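Local coordinates for heme utilization carrier protein (Escherichia coli O157:H7, PDB 6U9J), which probably binds heme in the cytosol and carries it during heme uptake and use, with a likely link to anaerobic heme breakdown and its product anaerobilin, at residues Ser2-Leu7 against Val30-Ser35; Lys8-Gly13 against Ile107-Met112. All coordinates share one frame; numbering follows the deposited sequence.

Interaction 1: Ser2-Leu7 against Val30-Ser35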
ATOM      1  N   SER A   2      26.623  21.772   1.234  1.00 61.70           N
ATOM      2  CA  SER A   2      25.352  21.872   1.933  1.00 61.20           C
ATOM      3  C   SER A   2      24.235  21.237   1.106  1.00 56.90           C
ATOM      4  O   SER A   2      24.391  20.935  -0.081  1.00 50.89           O
ATOM      5  CB  SER A   2      25.020  23.330   2.252  1.00 61.38           C
ATOM      6  OG  SER A   2      24.620  24.040   1.092  1.00 59.58           O
ATOM      7  N   LEU A   3      23.086  21.041   1.757  1.00 51.81           N
ATOM      8  CA  LEU A   3      22.004  20.282   1.137  1.00 45.57           C
ATOM      9  C   LEU A   3      21.443  21.000  -0.082  1.00 36.70           C
ATOM     10  O   LEU A   3      21.265  20.390  -1.144  1.00 42.06           O
ATOM     11  CB  LEU A   3      20.903  20.012   2.160  1.00 39.23           C
ATOM     12  CG  LEU A   3      19.633  19.357   1.611  1.00 36.27           C
ATOM     13  CD1 LEU A   3      19.924  17.985   1.031  1.00 32.47           C
ATOM     14  CD2 LEU A   3      18.570  19.274   2.710  1.00 31.72           C
ATOM     15  N   GLN A   4      21.160  22.300   0.047  1.00 42.98           N
ATOM     16  CA  GLN A   4      20.564  23.025  -1.067  1.00 43.19           C
ATOM     17  C   GLN A   4      21.536  23.116  -2.238  1.00 53.54           C
ATOM     18  O   GLN A   4      21.144  22.941  -3.394  1.00 46.83           O
ATOM     19  CB  GLN A   4      20.127  24.421  -0.630  1.00 55.23           C
ATOM     20  CG  GLN A   4      19.023  24.989  -1.511  1.00 57.09           C
ATOM     21  CD  GLN A   4      19.247  26.437  -1.908  1.00 70.45           C
ATOM     22  OE1 GLN A   4      19.832  27.223  -1.159  1.00 83.03           O
ATOM     23  NE2 GLN A   4      18.788  26.794  -3.101  1.00 74.91           N
ATOM     24  N   GLU A   5      22.813  23.379  -1.954  1.00 51.34           N
ATOM     25  CA  GLU A   5      23.813  23.401  -3.018  1.00 49.97           C
ATOM     26  C   GLU A   5      23.907  22.043  -3.701  1.00 43.75           C
ATOM     27  O   GLU A   5      23.979  21.965  -4.933  1.00 44.10           O
ATOM     28  CB  GLU A   5      25.169  23.828  -2.451  1.00 59.26           C
ATOM     29  CG  GLU A   5      25.149  25.204  -1.794  1.00 69.75           C
ATOM     30  CD  GLU A   5      26.501  25.609  -1.226  1.00 85.72           C
ATOM     31  OE1 GLU A   5      26.726  26.826  -1.039  1.00 80.66           O
ATOM     32  OE2 GLU A   5      27.334  24.715  -0.965  1.00 84.18           O
ATOM     33  N   PHE A   6      23.879  20.961  -2.920  1.00 41.01           N
ATOM     34  CA  PHE A   6      23.933  19.623  -3.501  1.00 38.56           C
ATOM     35  C   PHE A   6      22.753  19.368  -4.432  1.00 46.41           C
ATOM     36  O   PHE A   6      22.910  18.728  -5.478  1.00 35.92           O
ATOM     37  CB  PHE A   6      23.974  18.578  -2.386  1.00 29.43           C
ATOM     38  CG  PHE A   6      23.959  17.155  -2.881  1.00 41.19           C
ATOM     39  CD1 PHE A   6      25.067  16.614  -3.511  1.00 40.21           C
ATOM     40  CD2 PHE A   6      22.837  16.356  -2.706  1.00 42.11           C
ATOM     41  CE1 PHE A   6      25.056  15.308  -3.967  1.00 41.53           C
ATOM     42  CE2 PHE A   6      22.819  15.049  -3.159  1.00 37.53           C
ATOM     43  CZ  PHE A   6      23.931  14.523  -3.788  1.00 50.46           C
ATOM     44  N   LEU A   7      21.563  19.862  -4.077  1.00 38.24           N
ATOM     45  CA  LEU A   7      20.379  19.566  -4.874  1.00 36.90           C
ATOM     46  C   LEU A   7      20.274  20.411  -6.137  1.00 46.48           C
ATOM     47  O   LEU A   7      19.510  20.051  -7.041  1.00 45.49           O
ATOM     48  CB  LEU A   7      19.113  19.744  -4.033  1.00 37.99           C
ATOM     49  CG  LEU A   7      18.911  18.666  -2.968  1.00 30.31           C
ATOM     50  CD1 LEU A   7      17.705  18.996  -2.083  1.00 25.40           C
ATOM     51  CD2 LEU A   7      18.761  17.305  -3.627  1.00 27.35           C
ATOM     52  N   VAL A  30      12.996  17.766   0.134  1.00 22.01           N
ATOM     53  CA  VAL A  30      12.061  18.261  -0.869  1.00 22.76           C
ATOM     54  C   VAL A  30      11.999  19.785  -0.850  1.00 22.80           C
ATOM     55  O   VAL A  30      11.883  20.425  -1.901  1.00 24.00           O
ATOM     56  CB  VAL A  30      10.677  17.620  -0.655  1.00 18.87           C
ATOM     57  CG1 VAL A  30       9.611  18.400  -1.396  1.00 22.44           C
ATOM     58  CG2 VAL A  30      10.712  16.170  -1.142  1.00 20.40           C
ATOM     59  N   ARG A  31      12.056  20.387   0.342  1.00 23.45           N
ATOM     60  CA  ARG A  31      12.020  21.843   0.445  1.00 25.98           C
ATOM     61  C   ARG A  31      13.177  22.491  -0.293  1.00 32.14           C
ATOM     62  O   ARG A  31      13.037  23.604  -0.811  1.00 35.58           O
ATOM     63  CB  ARG A  31      12.066  22.269   1.909  1.00 27.03           C
ATOM     64  CG  ARG A  31      10.809  21.999   2.688  1.00 27.27           C
ATOM     65  CD  ARG A  31      10.919  22.666   4.047  1.00 31.60           C
ATOM     66  NE  ARG A  31       9.797  22.341   4.914  1.00 29.64           N
ATOM     67  CZ  ARG A  31       8.627  22.971   4.892  1.00 31.59           C
ATOM     68  NH1 ARG A  31       7.671  22.604   5.731  1.00 34.19           N
ATOM     69  NH2 ARG A  31       8.417  23.963   4.035  1.00 34.33           N
ATOM     70  N   ASN A  32      14.319  21.816  -0.349  1.00 30.42           N
ATOM     71  CA  ASN A  32      15.532  22.369  -0.931  1.00 29.07           C
ATOM     72  C   ASN A  32      15.710  22.006  -2.396  1.00 31.76           C
ATOM     73  O   ASN A  32      16.733  22.360  -2.992  1.00 31.75           O
ATOM     74  CB  ASN A  32      16.739  21.917  -0.113  1.00 31.99           C
ATOM     75  CG  ASN A  32      16.822  22.627   1.217  1.00 38.67           C
ATOM     76  OD1 ASN A  32      17.230  23.787   1.285  1.00 41.82           O
ATOM     77  ND2 ASN A  32      16.423  21.944   2.280  1.00 40.40           N
ATOM     78  N   LEU A  33      14.735  21.329  -2.993  1.00 28.93           N
ATOM     79  CA  LEU A  33      14.771  21.049  -4.419  1.00 29.56           C
ATOM     80  C   LEU A  33      14.630  22.341  -5.223  1.00 26.98           C
ATOM     81  O   LEU A  33      14.044  23.319  -4.752  1.00 34.02           O
ATOM     82  CB  LEU A  33      13.643  20.089  -4.798  1.00 22.36           C
ATOM     83  CG  LEU A  33      13.822  18.623  -4.405  1.00 25.86           C
ATOM     84  CD1 LEU A  33      12.545  17.843  -4.681  1.00 25.91           C
ATOM     85  CD2 LEU A  33      15.004  18.015  -5.148  1.00 27.36           C
ATOM     86  N   PRO A  34      15.158  22.370  -6.450  1.00 31.84           N
ATOM     87  CA  PRO A  34      14.955  23.561  -7.290  1.00 33.23           C
ATOM     88  C   PRO A  34      13.515  23.760  -7.729  1.00 37.03           C
ATOM     89  O   PRO A  34      13.119  24.901  -7.991  1.00 37.89           O
ATOM     90  CB  PRO A  34      15.878  23.315  -8.492  1.00 33.66           C
ATOM     91  CG  PRO A  34      16.213  21.863  -8.455  1.00 38.21           C
ATOM     92  CD  PRO A  34      16.140  21.436  -7.023  1.00 30.98           C
ATOM     93  N   SER A  35      12.711  22.696  -7.827  1.00 31.43           N
ATOM     94  CA  SER A  35      11.355  22.807  -8.365  1.00 32.39           C
ATOM     95  C   SER A  35      10.387  22.045  -7.458  1.00 25.62           C
ATOM     96  O   SER A  35       9.995  20.914  -7.774  1.00 26.37           O
ATOM     97  CB  SER A  35      11.300  22.288  -9.792  1.00 31.11           C
ATOM     98  OG  SER A  35      10.005  22.458 -10.338  1.00 38.38           O
TER
HETATM   99  O   HOH W   1      18.318  23.551  -4.675  1.00 41.83           O

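Interaction 2: Lys8-Gly13 against Ile107-Met112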
ATOM      1  N   LYS A   8      21.030  21.507  -6.238  1.00 47.58           N
ATOM      2  CA  LYS A   8      20.952  22.337  -7.438  1.00 49.71           C
ATOM      3  C   LYS A   8      21.458  21.629  -8.693  1.00 42.37           C
ATOM      4  O   LYS A   8      21.453  22.250  -9.761  1.00 54.51           O
ATOM      5  CB  LYS A   8      21.737  23.638  -7.239  1.00 53.03           C
ATOM      6  CG  LYS A   8      21.316  24.437  -6.019  1.00 57.79           C
ATOM      7  CD  LYS A   8      21.804  25.876  -6.056  1.00 60.89           C
ATOM      8  CE  LYS A   8      20.669  26.838  -6.365  1.00 61.58           C
ATOM      9  NZ  LYS A   8      21.138  28.250  -6.422  1.00 65.80           N
ATOM     10  N   THR A   9      21.867  20.353  -8.613  1.00 48.14           N
ATOM     11  CA  THR A   9      22.466  19.680  -9.761  1.00 48.06           C
ATOM     12  C   THR A   9      21.927  18.260  -9.965  1.00 60.11           C
ATOM     13  O   THR A   9      22.575  17.438 -10.627  1.00 63.10           O
ATOM     14  CB  THR A   9      23.998  19.683  -9.636  1.00 60.83           C
ATOM     15  OG1 THR A   9      24.589  19.468 -10.924  1.00 71.47           O
ATOM     16  CG2 THR A   9      24.497  18.641  -8.623  1.00 48.03           C
ATOM     17  N   GLU A  10      20.737  17.967  -9.426  1.00 55.32           N
ATOM     18  CA  GLU A  10      19.954  16.755  -9.683  1.00 52.75           C
ATOM     19  C   GLU A  10      20.654  15.483  -9.212  1.00 53.91           C
ATOM     20  O   GLU A  10      21.584  14.999  -9.869  1.00 48.57           O
ATOM     21  CB  GLU A  10      19.613  16.634 -11.173  1.00 44.68           C
ATOM     22  CG  GLU A  10      18.535  15.585 -11.517  1.00 48.51           C
ATOM     23  CD  GLU A  10      17.152  15.901 -10.942  1.00 46.83           C
ATOM     24  OE1 GLU A  10      16.827  15.402  -9.839  1.00 44.78           O
ATOM     25  OE2 GLU A  10      16.385  16.640 -11.604  1.00 40.46           O
ATOM     26  N   PRO A  11      20.212  14.893  -8.103  1.00 57.65           N
ATOM     27  CA  PRO A  11      20.817  13.637  -7.639  1.00 57.18           C
ATOM     28  C   PRO A  11      20.534  12.496  -8.604  1.00 53.31           C
ATOM     29  O   PRO A  11      19.559  12.508  -9.358  1.00 52.44           O
ATOM     30  CB  PRO A  11      20.151  13.393  -6.276  1.00 55.90           C
ATOM     31  CG  PRO A  11      19.400  14.650  -5.945  1.00 58.24           C
ATOM     32  CD  PRO A  11      19.118  15.350  -7.231  1.00 59.69           C
ATOM     33  N   ASP A  12      21.405  11.487  -8.559  1.00 56.17           N
ATOM     34  CA  ASP A  12      21.377  10.396  -9.526  1.00 62.18           C
ATOM     35  C   ASP A  12      20.354   9.313  -9.200  1.00 67.65           C
ATOM     36  O   ASP A  12      20.267   8.330  -9.945  1.00 63.93           O
ATOM     37  CB  ASP A  12      22.765   9.756  -9.636  1.00 62.03           C
ATOM     38  CG  ASP A  12      23.879  10.783  -9.712  1.00 69.68           C
ATOM     39  OD1 ASP A  12      23.738  11.762 -10.475  1.00 60.80           O
ATOM     40  OD2 ASP A  12      24.897  10.611  -9.006  1.00 83.37           O
ATOM     41  N   GLY A  13      19.583   9.458  -8.125  1.00 54.85           N
ATOM     42  CA  GLY A  13      18.637   8.430  -7.707  1.00 50.52           C
ATOM     43  C   GLY A  13      17.459   9.010  -6.971  1.00 46.87           C
ATOM     44  O   GLY A  13      17.008  10.124  -7.283  1.00 39.95           O
ATOM     45  N   ILE A 107       6.201  18.118  -6.817  1.00 15.76           N
ATOM     46  CA  ILE A 107       7.603  18.042  -7.215  1.00 16.01           C
ATOM     47  C   ILE A 107       7.725  17.754  -8.702  1.00 16.96           C
ATOM     48  O   ILE A 107       7.037  16.884  -9.237  1.00 17.66           O
ATOM     49  CB  ILE A 107       8.336  16.945  -6.415  1.00 16.60           C
ATOM     50  CG1 ILE A 107       8.288  17.266  -4.922  1.00 21.53           C
ATOM     51  CG2 ILE A 107       9.793  16.796  -6.922  1.00 22.17           C
ATOM     52  CD1 ILE A 107       8.573  16.065  -4.036  1.00 29.15           C
ATOM     53  N   GLU A 108       8.649  18.453  -9.363  1.00 19.44           N
ATOM     54  CA  GLU A 108       9.072  18.107 -10.713  1.00 22.21           C
ATOM     55  C   GLU A 108      10.579  17.929 -10.699  1.00 20.97           C
ATOM     56  O   GLU A 108      11.298  18.779 -10.168  1.00 24.08           O
ATOM     57  CB  GLU A 108       8.679  19.181 -11.726  1.00 23.94           C
ATOM     58  CG  GLU A 108       7.174  19.351 -11.856  1.00 24.00           C
ATOM     59  CD  GLU A 108       6.808  20.520 -12.752  1.00 32.51           C
ATOM     60  OE1 GLU A 108       6.478  21.599 -12.219  1.00 41.34           O
ATOM     61  OE2 GLU A 108       6.863  20.356 -13.991  1.00 34.18           O
ATOM     62  N   ARG A 109      11.046  16.810 -11.236  1.00 19.44           N
ATOM     63  CA  ARG A 109      12.488  16.595 -11.336  1.00 19.83           C
ATOM     64  C   ARG A 109      12.757  15.520 -12.374  1.00 21.44           C
ATOM     65  O   ARG A 109      11.845  14.890 -12.908  1.00 24.55           O
ATOM     66  CB  ARG A 109      13.079  16.195  -9.979  1.00 21.81           C
ATOM     67  CG  ARG A 109      12.495  14.902  -9.431  1.00 22.13           C
ATOM     68  CD  ARG A 109      13.108  14.535  -8.085  1.00 29.32           C
ATOM     69  NE  ARG A 109      14.541  14.272  -8.219  1.00 43.32           N
ATOM     70  CZ  ARG A 109      15.123  13.089  -8.028  1.00 43.55           C
ATOM     71  NH1 ARG A 109      16.437  12.970  -8.187  1.00 39.39           N
ATOM     72  NH2 ARG A 109      14.408  12.031  -7.667  1.00 37.62           N
ATOM     73  N   LYS A 110      14.036  15.328 -12.685  1.00 21.77           N
ATOM     74  CA  LYS A 110      14.415  14.173 -13.477  1.00 22.46           C
ATOM     75  C   LYS A 110      14.836  13.029 -12.566  1.00 24.70           C
ATOM     76  O   LYS A 110      15.546  13.235 -11.576  1.00 29.81           O
ATOM     77  CB  LYS A 110      15.544  14.517 -14.448  1.00 24.08           C
ATOM     78  CG  LYS A 110      15.043  15.227 -15.697  1.00 28.60           C
ATOM     79  CD  LYS A 110      16.104  15.312 -16.758  1.00 35.92           C
ATOM     80  CE  LYS A 110      15.598  16.124 -17.931  1.00 26.77           C
ATOM     81  NZ  LYS A 110      14.806  15.298 -18.880  1.00 26.36           N
ATOM     82  N   PHE A 111      14.346  11.830 -12.880  1.00 22.99           N
ATOM     83  CA  PHE A 111      14.719  10.606 -12.180  1.00 21.54           C
ATOM     84  C   PHE A 111      15.352   9.687 -13.211  1.00 29.04           C
ATOM     85  O   PHE A 111      14.654   9.161 -14.086  1.00 25.38           O
ATOM     86  CB  PHE A 111      13.511   9.945 -11.514  1.00 27.57           C
ATOM     87  CG  PHE A 111      13.845   8.667 -10.811  1.00 28.58           C
ATOM     88  CD1 PHE A 111      14.783   8.650  -9.788  1.00 31.32           C
ATOM     89  CD2 PHE A 111      13.230   7.480 -11.172  1.00 31.73           C
ATOM     90  CE1 PHE A 111      15.098   7.473  -9.139  1.00 29.87           C
ATOM     91  CE2 PHE A 111      13.545   6.297 -10.527  1.00 41.40           C
ATOM     92  CZ  PHE A 111      14.480   6.294  -9.511  1.00 36.39           C
ATOM     93  N   MET A 112      16.669   9.517 -13.120  1.00 24.85           N
ATOM     94  CA  MET A 112      17.414   8.733 -14.103  1.00 28.11           C
ATOM     95  C   MET A 112      17.080   9.181 -15.526  1.00 28.47           C
ATOM     96  O   MET A 112      16.832   8.368 -16.420  1.00 29.55           O
ATOM     97  CB  MET A 112      17.135   7.244 -13.921  1.00 31.22           C
ATOM     98  CG  MET A 112      17.184   6.804 -12.466  1.00 35.68           C
ATOM     99  SD  MET A 112      17.465   5.038 -12.299  1.00 37.57           S
ATOM    100  CE  MET A 112      15.963   4.403 -13.028  1.00 36.51           C
TER
HETATM  101  O   HOH W   2      18.000  10.799 -10.836  1.00 41.71           O

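Interaction 1: Ser2-Leu7 against Val30-Ser35
Helix 3-7 lies with one side against the turn that leaves helix 26-31, the backbones coming closest at Gln4 and Asn32, whose CA atoms are 5.1 Å apart. The contact joins two parts of the small N-terminal helical layer that rests on the six-stranded antiparallel sheet. Asn32 is the wedge between Leu3, Gln4 and Leu7. With its CG anti to the carbonyl carbon (chi1 -73°), its amide lies between Leu3 and Gln4, while Leu7 packs on its CB and backbone carbonyl. The ND2 side lies 3.5 Å from Leu3 CD2, while OD1 sits against the aliphatic stem of Gln4, 3.5 Å from CB. The Asn32 and Leu3 side chains meet at about a right angle. ND2 donates back to Glu28 O, which ties the amide to helix 26-31, so a short polar residue can serve here as a packing group.

Leu7, buried, supplies the apolar centre: its CD1 branch rests 3.7 Å from Asn32 CB, and its CD2 branch meets Leu33 CD2 at 4.1 Å. Leu33 carries this greasy patch on to Leu15 of helix 15-22 and Ile107 of the sheet. Pro34, which has no N-H to donate, places CD 3.6 Å from Leu7 O. At the closest approach of the backbones a water spans the two, donating to Gln4 O at 3.2 Å and to Asn32 O at 2.6 Å.

Interaction 2: Lys8-Gly13 against Ile107-Met112
A charged anchorage fastens the loop between helices 3-7 and 15-22 to the end of strand 103-111, just before the turn into strand 114-122. Glu10 and Arg109 form its salt bridge. Arg109 approaches side-on, so that NE and NH1 both donate to the single oxygen OE1 of Glu10, each at 3.0 Å. Both come from the same face of the carboxylate, and the two bonds are bent, with N-H...O angles of 137°; carboxylate and guanidinium planes stand 47° apart.

The other carboxylate oxygen, OE2, takes the backbone N-H of Lys110 at 2.9 Å, the donor lying above the carboxylate plane. A bend in the Glu10 chain at chi2 (65°) brings the carboxylate to the strand, where both its oxygens are used. Arginine suits its place, since its end-on edge is left for a second acceptor: NH1 reaches Gly13 O at 3.0 Å almost in line with the carbonyl, and NH2 reaches the same oxygen at 3.2 Å, with that oxygen in the guanidinium plane. Gly13 also meets the edge of the Phe111 ring, its C atom 3.6 Å from CE1. Beyond these, a water accepts from Met112 N and donates to Pro11 O at 2.7 Å, joining the loop to the residue just past the strand.

Held by one carboxylate oxygen on its side and one carbonyl oxygen at its end, the Arg109 guanidinium has its rotation fixed, and its positive charge would probably help keep Glu10 ionised.

In the fold
Interactions 1 and 2 follow one another along the N-terminal segment: helix 3-7 packs on the turn after helix 26-31, and the loop that continues it is tied to strand 103-111. Their centres lie about 10 Å apart, on the same side of the chain's centre. Their second segments also meet directly, through Ser35 O and Glu108 N at 3.2 Å, a probable hydrogen bond where strand 36-40 begins to pair with 103-111, and through Val30 CG2 packing on Ile107 CD1 at 3.6 Å. The two differ in chemistry, interaction 1 being mainly apolar and interaction 2 charged. Together they hold the first helix and the loop after it against the turn before strand 36-40 and the end of strand 103-111.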